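Local coordinates for formate dehydrogenase (Pyrobaculum aerophilum, PDB 1QP8), which binds NADPH and is probably an NAD(P)H-dependent dehydrogenase of the D-isomer specific 2-hydroxyacid family, perhaps reducing glyoxylate or hydroxypyruvate, at residues A[38-41]-A[42-46]; A[64-67]-A[68-71]; A[80-83]-A[84-88]; A[182-185]-A[186-190]. All blocks are in the same frame, centred on the assembly; numbering follows the deposited sequence.

Contact 1 (A[38-41]-A[42-46]); sequences SRIT and AEELA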
loop_
_atom_site.group_PDB
_atom_site.type_symbol
_atom_site.label_atom_id
_atom_site.label_comp_id
_atom_site.label_asym_id
_atom_site.label_seq_id
_atom_site.Cartn_x
_atom_site.Cartn_y
_atom_site.Cartn_z
ATOM N N SER A 38 10.223 28.469 7.832
ATOM C CA SER A 38 10.448 27.065 7.544
ATOM C C SER A 38 11.837 26.754 8.110
ATOM O O SER A 38 12.104 25.681 8.649
ATOM C CB SER A 38 10.424 26.829 6.047
ATOM O OG SER A 38 9.707 25.648 5.761
ATOM N N ARG A 39 12.723 27.721 7.972
ATOM C CA ARG A 39 14.069 27.605 8.484
ATOM C C ARG A 39 14.401 29.010 8.977
ATOM O O ARG A 39 13.758 29.990 8.573
ATOM C CB ARG A 39 15.039 27.150 7.383
ATOM C CG ARG A 39 15.273 25.640 7.351
ATOM C CD ARG A 39 14.923 25.022 6.003
ATOM N NE ARG A 39 13.956 23.926 6.138
ATOM C CZ ARG A 39 14.263 22.658 6.412
ATOM N NH1 ARG A 39 15.530 22.292 6.582
ATOM N NH2 ARG A 39 13.298 21.751 6.531
ATOM N N ILE A 40 15.373 29.121 9.872
ATOM C CA ILE A 40 15.729 30.430 10.376
ATOM C C ILE A 40 17.168 30.368 10.834
ATOM O O ILE A 40 17.578 29.408 11.477
ATOM C CB ILE A 40 14.791 30.842 11.535
ATOM C CG1 ILE A 40 14.955 32.333 11.832
ATOM C CG2 ILE A 40 15.066 30.008 12.759
ATOM C CD1 ILE A 40 14.012 32.862 12.921
ATOM N N THR A 41 17.943 31.380 10.477
ATOM C CA THR A 41 19.350 31.406 10.846
ATOM C C THR A 41 19.589 32.252 12.080
ATOM O O THR A 41 18.727 33.029 12.497
ATOM C CB THR A 41 20.217 31.985 9.710
ATOM O OG1 THR A 41 19.870 33.360 9.499
ATOM C CG2 THR A 41 19.998 31.203 8.423
ATOM N N ALA A 42 20.771 32.106 12.664
ATOM C CA ALA A 42 21.099 32.890 13.833
ATOM C C ALA A 42 21.228 34.349 13.419
ATOM O O ALA A 42 21.041 35.247 14.242
ATOM C CB ALA A 42 22.382 32.408 14.439
ATOM N N GLU A 43 21.536 34.586 12.144
ATOM C CA GLU A 43 21.674 35.948 11.650
ATOM C C GLU A 43 20.317 36.630 11.749
ATOM O O GLU A 43 20.232 37.792 12.139
ATOM C CB GLU A 43 22.166 35.976 10.199
ATOM C CG GLU A 43 22.616 34.637 9.637
ATOM C CD GLU A 43 23.662 33.964 10.492
ATOM O OE1 GLU A 43 24.687 34.608 10.796
ATOM O OE2 GLU A 43 23.460 32.785 10.856
ATOM N N GLU A 44 19.249 35.914 11.407
ATOM C CA GLU A 44 17.913 36.499 11.497
ATOM C C GLU A 44 17.495 36.635 12.961
ATOM O O GLU A 44 16.912 37.642 13.360
ATOM C CB GLU A 44 16.882 35.636 10.769
ATOM C CG GLU A 44 16.885 35.768 9.280
ATOM C CD GLU A 44 16.291 34.546 8.608
ATOM O OE1 GLU A 44 16.828 33.425 8.838
ATOM O OE2 GLU A 44 15.293 34.702 7.853
ATOM N N LEU A 45 17.792 35.618 13.761
ATOM C CA LEU A 45 17.423 35.658 15.164
ATOM C C LEU A 45 18.019 36.839 15.921
ATOM O O LEU A 45 17.398 37.377 16.845
ATOM C CB LEU A 45 17.808 34.347 15.849
ATOM C CG LEU A 45 16.798 33.216 15.636
ATOM C CD1 LEU A 45 17.179 31.998 16.442
ATOM C CD2 LEU A 45 15.427 33.687 16.056
ATOM N N ALA A 46 19.212 37.263 15.528
ATOM C CA ALA A 46 19.844 38.370 16.225
ATOM C C ALA A 46 19.144 39.690 15.968
ATOM O O ALA A 46 19.184 40.595 16.804
ATOM C CB ALA A 46 21.288 38.473 15.834
#

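Contact 2 (A[64-67]-A[68-71]); sequences LPWE and SIPP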
loop_
_atom_site.group_PDB
_atom_site.type_symbol
_atom_site.label_atom_id
_atom_site.label_comp_id
_atom_site.label_asym_id
_atom_site.label_seq_id
_atom_site.Cartn_x
_atom_site.Cartn_y
_atom_site.Cartn_z
ATOM N N LEU A 64 15.997 23.642 13.490
ATOM C CA LEU A 64 16.116 24.985 14.055
ATOM C C LEU A 64 17.370 25.181 14.894
ATOM O O LEU A 64 17.747 24.311 15.683
ATOM C CB LEU A 64 14.915 25.291 14.938
ATOM C CG LEU A 64 13.524 25.351 14.327
ATOM C CD1 LEU A 64 12.537 25.649 15.460
ATOM C CD2 LEU A 64 13.453 26.441 13.266
ATOM N N PRO A 65 18.011 26.353 14.767
ATOM C CA PRO A 65 19.227 26.684 15.517
ATOM C C PRO A 65 19.135 26.254 16.969
ATOM O O PRO A 65 20.041 25.621 17.492
ATOM C CB PRO A 65 19.293 28.189 15.425
ATOM C CG PRO A 65 18.687 28.482 14.116
ATOM C CD PRO A 65 17.518 27.523 14.019
ATOM N N TRP A 66 18.037 26.610 17.619
ATOM C CA TRP A 66 17.820 26.270 19.020
ATOM C C TRP A 66 18.851 26.902 19.941
ATOM O O TRP A 66 18.490 27.580 20.903
ATOM C CB TRP A 66 17.802 24.751 19.228
ATOM C CG TRP A 66 16.479 24.153 18.904
ATOM C CD1 TRP A 66 16.221 23.184 17.979
ATOM C CD2 TRP A 66 15.203 24.507 19.475
ATOM N NE1 TRP A 66 14.867 22.915 17.931
ATOM C CE2 TRP A 66 14.221 23.714 18.840
ATOM C CE3 TRP A 66 14.809 25.427 20.457
ATOM C CZ2 TRP A 66 12.854 23.802 19.155
ATOM C CZ3 TRP A 66 13.450 25.521 20.771
ATOM C CH2 TRP A 66 12.487 24.711 20.119
ATOM N N GLU A 67 20.129 26.701 19.653
ATOM C CA GLU A 67 21.153 27.274 20.506
ATOM C C GLU A 67 21.237 28.776 20.286
ATOM O O GLU A 67 21.975 29.474 20.978
ATOM C CB GLU A 67 22.521 26.613 20.263
ATOM C CG GLU A 67 23.269 27.032 19.001
ATOM C CD GLU A 67 22.737 26.384 17.728
ATOM O OE1 GLU A 67 22.479 25.160 17.741
ATOM O OE2 GLU A 67 22.590 27.096 16.707
ATOM N N SER A 68 20.467 29.278 19.325
ATOM C CA SER A 68 20.479 30.709 19.048
ATOM C C SER A 68 19.117 31.348 19.275
ATOM O O SER A 68 18.949 32.545 19.060
ATOM C CB SER A 68 20.950 30.972 17.613
ATOM O OG SER A 68 22.364 30.968 17.540
ATOM N N ILE A 69 18.153 30.539 19.706
ATOM C CA ILE A 69 16.807 31.016 19.983
ATOM C C ILE A 69 16.692 31.308 21.469
ATOM O O ILE A 69 16.751 30.392 22.286
ATOM C CB ILE A 69 15.722 29.956 19.678
ATOM C CG1 ILE A 69 15.719 29.605 18.195
ATOM C CG2 ILE A 69 14.351 30.470 20.132
ATOM C CD1 ILE A 69 14.885 28.379 17.877
ATOM N N PRO A 70 16.523 32.583 21.837
ATOM C CA PRO A 70 16.394 32.918 23.266
ATOM C C PRO A 70 15.404 31.947 23.923
ATOM O O PRO A 70 14.344 31.674 23.381
ATOM C CB PRO A 70 15.896 34.356 23.228
ATOM C CG PRO A 70 16.598 34.907 21.980
ATOM C CD PRO A 70 16.444 33.780 20.984
ATOM N N PRO A 71 15.751 31.412 25.096
ATOM C CA PRO A 71 14.961 30.453 25.883
ATOM C C PRO A 71 13.492 30.754 26.163
ATOM O O PRO A 71 12.763 29.876 26.616
ATOM C CB PRO A 71 15.762 30.330 27.176
ATOM C CG PRO A 71 17.160 30.577 26.720
ATOM C CD PRO A 71 17.002 31.753 25.794
#

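Contact 3 (A[80-83]-A[84-88]); sequences GSNA and DAVAE. With NDP (NADPH dihydro-nicotinamide-adenine-dinucleotide phosphate), chain C.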
loop_
_atom_site.group_PDB
_atom_site.type_symbol
_atom_site.label_atom_id
_atom_site.label_comp_id
_atom_site.label_asym_id
_atom_site.label_seq_id
_atom_site.Cartn_x
_atom_site.Cartn_y
_atom_site.Cartn_z
ATOM N N GLY A 80 0.782 16.774 11.646
ATOM C CA GLY A 80 -0.577 16.361 11.360
ATOM C C GLY A 80 -1.066 17.232 10.221
ATOM O O GLY A 80 -2.137 17.017 9.664
ATOM N N SER A 81 -0.268 18.233 9.878
ATOM C CA SER A 81 -0.626 19.120 8.789
ATOM C C SER A 81 -0.408 18.341 7.513
ATOM O O SER A 81 -1.002 18.651 6.479
ATOM C CB SER A 81 0.233 20.381 8.818
ATOM O OG SER A 81 1.531 20.080 9.286
ATOM N N ASN A 82 0.441 17.317 7.596
ATOM C CA ASN A 82 0.722 16.451 6.448
ATOM C C ASN A 82 0.643 14.976 6.866
ATOM O O ASN A 82 1.133 14.088 6.173
ATOM C CB ASN A 82 2.099 16.770 5.860
ATOM C CG ASN A 82 3.207 16.631 6.869
ATOM O OD1 ASN A 82 4.376 16.847 6.557
ATOM N ND2 ASN A 82 2.849 16.271 8.092
ATOM N N ALA A 83 -0.005 14.731 7.997
ATOM C CA ALA A 83 -0.129 13.385 8.533
ATOM C C ALA A 83 -0.682 12.391 7.528
ATOM O O ALA A 83 -0.110 11.323 7.333
ATOM C CB ALA A 83 -0.990 13.401 9.793
ATOM N N ASP A 84 -1.786 12.734 6.880
ATOM C CA ASP A 84 -2.358 11.818 5.914
ATOM C C ASP A 84 -1.422 11.538 4.758
ATOM O O ASP A 84 -1.129 10.380 4.470
ATOM C CB ASP A 84 -3.691 12.349 5.417
ATOM C CG ASP A 84 -4.700 12.481 6.537
ATOM O OD1 ASP A 84 -5.017 11.455 7.182
ATOM O OD2 ASP A 84 -5.171 13.611 6.788
ATOM N N ALA A 85 -0.929 12.586 4.108
ATOM C CA ALA A 85 -0.027 12.418 2.969
ATOM C C ALA A 85 1.133 11.482 3.300
ATOM O O ALA A 85 1.340 10.466 2.634
ATOM C CB ALA A 85 0.511 13.777 2.522
ATOM N N VAL A 86 1.888 11.841 4.328
ATOM C CA VAL A 86 3.025 11.047 4.760
ATOM C C VAL A 86 2.582 9.632 5.139
ATOM O O VAL A 86 3.306 8.654 4.922
ATOM C CB VAL A 86 3.695 11.699 5.977
ATOM C CG1 VAL A 86 4.951 10.928 6.364
ATOM C CG2 VAL A 86 4.014 13.143 5.668
ATOM N N ALA A 87 1.389 9.534 5.717
ATOM C CA ALA A 87 0.850 8.244 6.114
ATOM C C ALA A 87 0.753 7.312 4.905
ATOM O O ALA A 87 1.391 6.257 4.889
ATOM C CB ALA A 87 -0.513 8.421 6.751
ATOM N N GLU A 88 -0.027 7.692 3.890
ATOM C CA GLU A 88 -0.161 6.843 2.707
ATOM C C GLU A 88 1.187 6.555 2.062
ATOM O O GLU A 88 1.405 5.474 1.507
ATOM C CB GLU A 88 -1.065 7.461 1.627
ATOM C CG GLU A 88 -1.648 8.830 1.899
ATOM C CD GLU A 88 -2.456 9.357 0.706
ATOM O OE1 GLU A 88 -1.859 9.645 -0.363
ATOM O OE2 GLU A 88 -3.692 9.480 0.834
HETATM P PA NDP C . 4.117 14.526 16.252
HETATM O O1A NDP C . 5.313 15.370 16.562
HETATM O O2A NDP C . 4.015 15.252 14.967
HETATM O O5B NDP C . 5.044 13.263 16.769
HETATM C C5B NDP C . 4.775 12.957 18.198
HETATM C C4B NDP C . 4.733 11.401 18.418
HETATM O O4B NDP C . 6.062 10.752 18.471
HETATM C C3B NDP C . 4.111 10.979 19.807
HETATM O O3B NDP C . 3.695 9.625 19.757
HETATM C C2B NDP C . 5.324 11.285 20.685
HETATM O O2B NDP C . 5.401 10.957 22.024
HETATM C C1B NDP C . 6.402 10.689 19.880
HETATM N N9A NDP C . 7.698 11.142 20.267
HETATM C C8A NDP C . 8.297 12.371 20.181
HETATM N N7A NDP C . 9.548 12.357 20.644
HETATM C C5A NDP C . 9.732 11.055 21.038
HETATM C C6A NDP C . 10.860 10.378 21.634
HETATM N N6A NDP C . 11.989 11.063 21.897
HETATM N N1A NDP C . 10.716 9.027 21.926
HETATM C C2A NDP C . 9.511 8.400 21.634
HETATM N N3A NDP C . 8.435 8.948 21.096
HETATM C C4A NDP C . 8.628 10.288 20.805
HETATM O O3 NDP C . 3.880 13.400 15.185
HETATM P PN NDP C . 4.065 12.994 13.605
HETATM O O1N NDP C . 3.524 11.642 13.336
HETATM O O2N NDP C . 3.461 14.013 12.688
HETATM O O5D NDP C . 5.706 13.004 13.335
HETATM C C5D NDP C . 6.345 14.277 13.081
HETATM C C4D NDP C . 7.815 13.963 12.753
HETATM O O4D NDP C . 7.870 13.178 11.536
HETATM C C3D NDP C . 8.599 15.245 12.480
HETATM O O3D NDP C . 9.116 15.733 13.708
HETATM C C2D NDP C . 9.652 14.761 11.449
HETATM O O2D NDP C . 10.866 14.336 12.089
HETATM C C1D NDP C . 8.923 13.648 10.660
HETATM N N1N NDP C . 8.343 14.133 9.319
HETATM C C2N NDP C . 8.857 13.483 8.145
HETATM C C3N NDP C . 8.330 13.920 6.904
HETATM C C7N NDP C . 8.874 13.226 5.595
HETATM O O7N NDP C . 8.296 13.462 4.550
HETATM N N7N NDP C . 9.952 12.406 5.720
HETATM C C4N NDP C . 7.328 14.953 6.746
HETATM C C5N NDP C . 6.909 15.508 8.008
HETATM C C6N NDP C . 7.361 15.149 9.242
HETATM P P2B NDP C . 4.974 12.222 23.075
HETATM O O1X NDP C . 5.236 11.455 24.348
HETATM O O2X NDP C . 5.959 13.285 22.738
HETATM O O3X NDP C . 3.592 12.536 22.751
#

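Contact 4 (A[182-185]-A[186-190]); sequences LPLN and KHTRG. With NDP (NADPH dihydro-nicotinamide-adenine-dinucleotide phosphate), chain C.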
loop_
_atom_site.group_PDB
_atom_site.type_symbol
_atom_site.label_atom_id
_atom_site.label_comp_id
_atom_site.label_asym_id
_atom_site.label_seq_id
_atom_site.Cartn_x
_atom_site.Cartn_y
_atom_site.Cartn_z
ATOM N N LEU A 182 9.466 8.595 13.999
ATOM C CA LEU A 182 9.826 9.322 15.201
ATOM C C LEU A 182 10.326 10.699 14.857
ATOM O O LEU A 182 10.879 10.912 13.781
ATOM C CB LEU A 182 10.938 8.598 15.956
ATOM C CG LEU A 182 10.566 7.239 16.530
ATOM C CD1 LEU A 182 11.797 6.581 17.181
ATOM C CD2 LEU A 182 9.452 7.430 17.535
ATOM N N PRO A 183 10.119 11.660 15.759
ATOM C CA PRO A 183 10.575 13.038 15.557
ATOM C C PRO A 183 12.038 12.997 15.977
ATOM O O PRO A 183 12.412 12.131 16.773
ATOM C CB PRO A 183 9.739 13.825 16.559
ATOM C CG PRO A 183 8.514 12.961 16.752
ATOM C CD PRO A 183 9.105 11.598 16.821
ATOM N N LEU A 184 12.873 13.901 15.479
ATOM C CA LEU A 184 14.273 13.856 15.882
ATOM C C LEU A 184 14.660 14.852 16.985
ATOM O O LEU A 184 14.764 16.057 16.740
ATOM C CB LEU A 184 15.168 14.078 14.663
ATOM C CG LEU A 184 16.674 14.201 14.941
ATOM C CD1 LEU A 184 17.208 12.874 15.471
ATOM C CD2 LEU A 184 17.399 14.598 13.679
ATOM N N ASN A 185 14.871 14.353 18.198
ATOM C CA ASN A 185 15.288 15.207 19.305
ATOM C C ASN A 185 16.515 14.546 19.934
ATOM O O ASN A 185 17.070 13.620 19.350
ATOM C CB ASN A 185 14.163 15.353 20.315
ATOM C CG ASN A 185 13.591 14.039 20.705
ATOM O OD1 ASN A 185 14.334 13.118 21.057
ATOM N ND2 ASN A 185 12.265 13.922 20.649
ATOM N N LYS A 186 16.946 15.005 21.106
ATOM C CA LYS A 186 18.138 14.433 21.732
ATOM C C LYS A 186 17.914 13.019 22.248
ATOM O O LYS A 186 18.870 12.287 22.495
ATOM C CB LYS A 186 18.649 15.337 22.858
ATOM C CG LYS A 186 17.725 15.438 24.056
ATOM C CD LYS A 186 18.326 16.333 25.131
ATOM C CE LYS A 186 17.442 16.386 26.366
ATOM N NZ LYS A 186 17.985 17.308 27.403
ATOM N N HIS A 187 16.651 12.630 22.386
ATOM C CA HIS A 187 16.318 11.297 22.866
ATOM C C HIS A 187 16.145 10.306 21.722
ATOM O O HIS A 187 16.198 9.094 21.938
ATOM C CB HIS A 187 15.031 11.324 23.695
ATOM C CG HIS A 187 15.062 12.297 24.828
ATOM N ND1 HIS A 187 14.785 13.637 24.665
ATOM C CD2 HIS A 187 15.368 12.131 26.137
ATOM C CE1 HIS A 187 14.919 14.255 25.825
ATOM N NE2 HIS A 187 15.274 13.365 26.734
ATOM N N THR A 188 15.919 10.812 20.508
ATOM C CA THR A 188 15.749 9.923 19.361
ATOM C C THR A 188 17.005 9.768 18.505
ATOM O O THR A 188 17.087 8.821 17.721
ATOM C CB THR A 188 14.573 10.346 18.441
ATOM O OG1 THR A 188 14.782 11.679 17.952
ATOM C CG2 THR A 188 13.253 10.241 19.190
ATOM N N ARG A 189 17.976 10.672 18.640
ATOM C CA ARG A 189 19.213 10.563 17.860
ATOM C C ARG A 189 19.674 9.107 17.963
ATOM O O ARG A 189 19.299 8.432 18.894
ATOM C CB ARG A 189 20.286 11.483 18.428
ATOM C CG ARG A 189 20.151 12.925 18.013
ATOM C CD ARG A 189 21.159 13.260 16.926
ATOM N NE ARG A 189 20.800 14.488 16.222
ATOM C CZ ARG A 189 21.209 14.790 14.993
ATOM N NH1 ARG A 189 21.999 13.959 14.323
ATOM N NH2 ARG A 189 20.803 15.908 14.416
ATOM N N GLY A 190 20.460 8.618 17.008
ATOM C CA GLY A 190 20.919 7.221 17.031
ATOM C C GLY A 190 20.219 6.216 17.933
ATOM O O GLY A 190 20.858 5.314 18.478
HETATM P PA NDP C . 4.117 14.526 16.252
HETATM O O1A NDP C . 5.313 15.370 16.562
HETATM O O2A NDP C . 4.015 15.252 14.967
HETATM O O5B NDP C . 5.044 13.263 16.769
HETATM C C5B NDP C . 4.775 12.957 18.198
HETATM C C4B NDP C . 4.733 11.401 18.418
HETATM O O4B NDP C . 6.062 10.752 18.471
HETATM C C3B NDP C . 4.111 10.979 19.807
HETATM O O3B NDP C . 3.695 9.625 19.757
HETATM C C2B NDP C . 5.324 11.285 20.685
HETATM O O2B NDP C . 5.401 10.957 22.024
HETATM C C1B NDP C . 6.402 10.689 19.880
HETATM N N9A NDP C . 7.698 11.142 20.267
HETATM C C8A NDP C . 8.297 12.371 20.181
HETATM N N7A NDP C . 9.548 12.357 20.644
HETATM C C5A NDP C . 9.732 11.055 21.038
HETATM C C6A NDP C . 10.860 10.378 21.634
HETATM N N6A NDP C . 11.989 11.063 21.897
HETATM N N1A NDP C . 10.716 9.027 21.926
HETATM C C2A NDP C . 9.511 8.400 21.634
HETATM N N3A NDP C . 8.435 8.948 21.096
HETATM C C4A NDP C . 8.628 10.288 20.805
HETATM O O3 NDP C . 3.880 13.400 15.185
HETATM P PN NDP C . 4.065 12.994 13.605
HETATM O O1N NDP C . 3.524 11.642 13.336
HETATM O O2N NDP C . 3.461 14.013 12.688
HETATM O O5D NDP C . 5.706 13.004 13.335
HETATM C C5D NDP C . 6.345 14.277 13.081
HETATM C C4D NDP C . 7.815 13.963 12.753
HETATM O O4D NDP C . 7.870 13.178 11.536
HETATM C C3D NDP C . 8.599 15.245 12.480
HETATM O O3D NDP C . 9.116 15.733 13.708
HETATM C C2D NDP C . 9.652 14.761 11.449
HETATM O O2D NDP C . 10.866 14.336 12.089
HETATM C C1D NDP C . 8.923 13.648 10.660
HETATM N N1N NDP C . 8.343 14.133 9.319
HETATM C C2N NDP C . 8.857 13.483 8.145
HETATM C C3N NDP C . 8.330 13.920 6.904
HETATM C C7N NDP C . 8.874 13.226 5.595
HETATM O O7N NDP C . 8.296 13.462 4.550
HETATM N N7N NDP C . 9.952 12.406 5.720
HETATM C C4N NDP C . 7.328 14.953 6.746
HETATM C C5N NDP C . 6.909 15.508 8.008
HETATM C C6N NDP C . 7.361 15.149 9.242
HETATM P P2B NDP C . 4.974 12.222 23.075
HETATM O O1X NDP C . 5.236 11.455 24.348
HETATM O O2X NDP C . 5.959 13.285 22.738
HETATM O O3X NDP C . 3.592 12.536 22.751
#

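Contact 1 (A[38-41]-A[42-46])
A capping box formed by Thr41 and Glu44 starts the short helix 42-47. Thr41, at the N-cap, offers OG1 to the backbone N of Glu44 at 3.2 Å, and Glu44 answers by turning its carboxylate back over the cap. There Glu44 OE1 takes the backbone N-H of Thr41 at 2.8 Å, almost dead straight (175°) and nearly in line with the C-O bond of the carboxylate. Glu44 OE1 also accepts from Thr41 OG1 at 3.1 Å, on its anti side and 25° out of the carboxylate plane, so two donors of one residue hold it. Thr41 OG1 can serve both bonds because it stands between its own backbone N and carbonyl carbon (chi1 65°), facing the first turn. In the fold, the box sits where the loop after strand 22-24 runs into the helix, and Tyr4 OH, from the parallel strand 2-4, binds the other carboxylate oxygen, OE2. The first main-chain bond of the helix joins Leu45 N to Thr41 O at 3.0 Å. On the buried flank, Ile40 stretches CG1 and CD1 forward until CD1 meets Leu45 CD2 at 3.5 Å, the two side chains crossing at about a right angle.

Contact 2 (A[64-67]-A[68-71])
Ile69 N donates to Trp66 O at 3.2 Å, a weak bond with an N-H...O angle of 158° that closes a type I beta turn running from Trp66 to Ile69. Glu67 and Ser68 occupy the two corner positions. The turn also brings the side chains of its first and last residues together. Ile69 sends CG1 back beside its own backbone N (chi1 -63°) and continues extended to CD1, which therefore lies against the start of the turn, 3.6 Å from Trp66 N. From there the same methyl reaches the benzene half of the indole, with Ile69 CD1 3.9 Å from Trp66 CE3. It sits over one ring face, displaced toward the rim, and the two side chains meet at a slant. CB of Leu64 rests on that same face, also toward the rim, and Ile69 CD1 comes only loosely near Leu64 CB, at 4.3 Å. Just before the turn, Pro65 CB packs against Ser68 CB at 3.9 Å. The rotation of the indole is fixed by NE1, hydrogen-bonded to Leu61 O, and by a ring stack with Tyr300 near the C terminus. The whole bend belongs to the loop between the parallel strands 54-55 and 75-76. Leu64 and Trp66 lean on Val75 of the second strand, Ser68 and Ile69 press on Leu45 of helix 42-47, and Arg297 NH2 holds the carbonyl oxygen of Ile69.

Contact 3 (A[80-83]-A[84-88])
Asn82 and Val86 meet one turn apart at the start of helix 83-98, and here the packing is close. Val86 CG2 lies 3.8 Å from Asn82 CG, the side chains slanting past each other, while Val86 N donates to Asn82 O at 3.0 Å, an almost straight bond (167°). Ala87 N follows with 2.8 Å to Ala83 O. Although Asn82 holds the N-cap position, its amide makes no capping bond: set between its backbone N and carbonyl carbon (chi1 57°), it swings toward the cofactor, where Asn82 OD1 lies 3.2 Å from C5N of the nicotinamide. Val86 CG2 comes to 3.9 Å from C4N, the hydride-carrying carbon of NADPH, so the amide and the methyl line the same end of the ring. Val270 covers Asn82 and Ile135 touches Val86 from neighbouring helices. Asp84 is the looser part: partly exposed, its side chain meets only the backbone of Ala83, and its OD1 forms a salt bridge with Arg138. Farther along, Glu88 turns to the second subunit, pairing with Lys99 of that chain. A helix whose first turn borders the nicotinamide while its outer side meets the partner subunit fits the dimeric 2-hydroxyacid dehydrogenase fold.

Contact 4 (A[182-185]-A[186-190])
The adenine end of the NADPH pocket is built by the loop that leaves strand 177-180 of the Rossmann-type sheet, and here Asn185 and Thr188 lock the loop into shape. Thr188 OG1 links the two halves of the loop: it donates to Pro183 O at 2.7 Å, in the carbonyl plane and on a lone pair, and accepts from Asn185 N at 2.7 Å. Its placement between backbone N and carbonyl carbon (chi1 59°) aims the hydroxyl at both partners. Asn185 in turn folds its amide over the following residues, OD1 taking His187 N at 2.7 Å in an Asx turn and Thr188 N in a weak bond. The main-chain oxygen of Asn185 is shared as well: Thr188 N lies well above its carbonyl plane, and Arg189 N comes from the same face but much closer to the plane. On the outer side, Leu184 CD2 lies over one face of the Arg189 guanidinium, 3.7 Å from NH2. The cofactor meets the inner side. Pro183 CG packs against the adenine at 3.5 Å from C8A, and the amide of Asn185 faces the base's N6-N7 edge, with ND2 to N7A at 3.1 Å and N6A to OD1 at 3.2 Å. The amide's donor and acceptor could thus complement those of adenine, though both bonds are weak; the bond from His187 N, aided weakly by Thr188 N, probably helps to hold the amide facing that edge.

Followed from the N terminus, the four contacts come strictly in series: none nests in or crosses another, and each closes only a local turn within one continuous run of chain. Contact 1 opens a helix and contact 2 bends the loop between two short strands; their centres lie 9 Å apart and they pack directly, tying helix 42-47 to that loop. Contact 3, about 27 Å from both by centres, begins the long helix 83-98, and contact 4 shapes a loop after strand 177-180 of the six-stranded parallel sheet. Contacts 3 and 4 do not touch, their centres being about 20 Å apart, but bound NADPH bridges them, nicotinamide at 80-88 and adenine at 182-190.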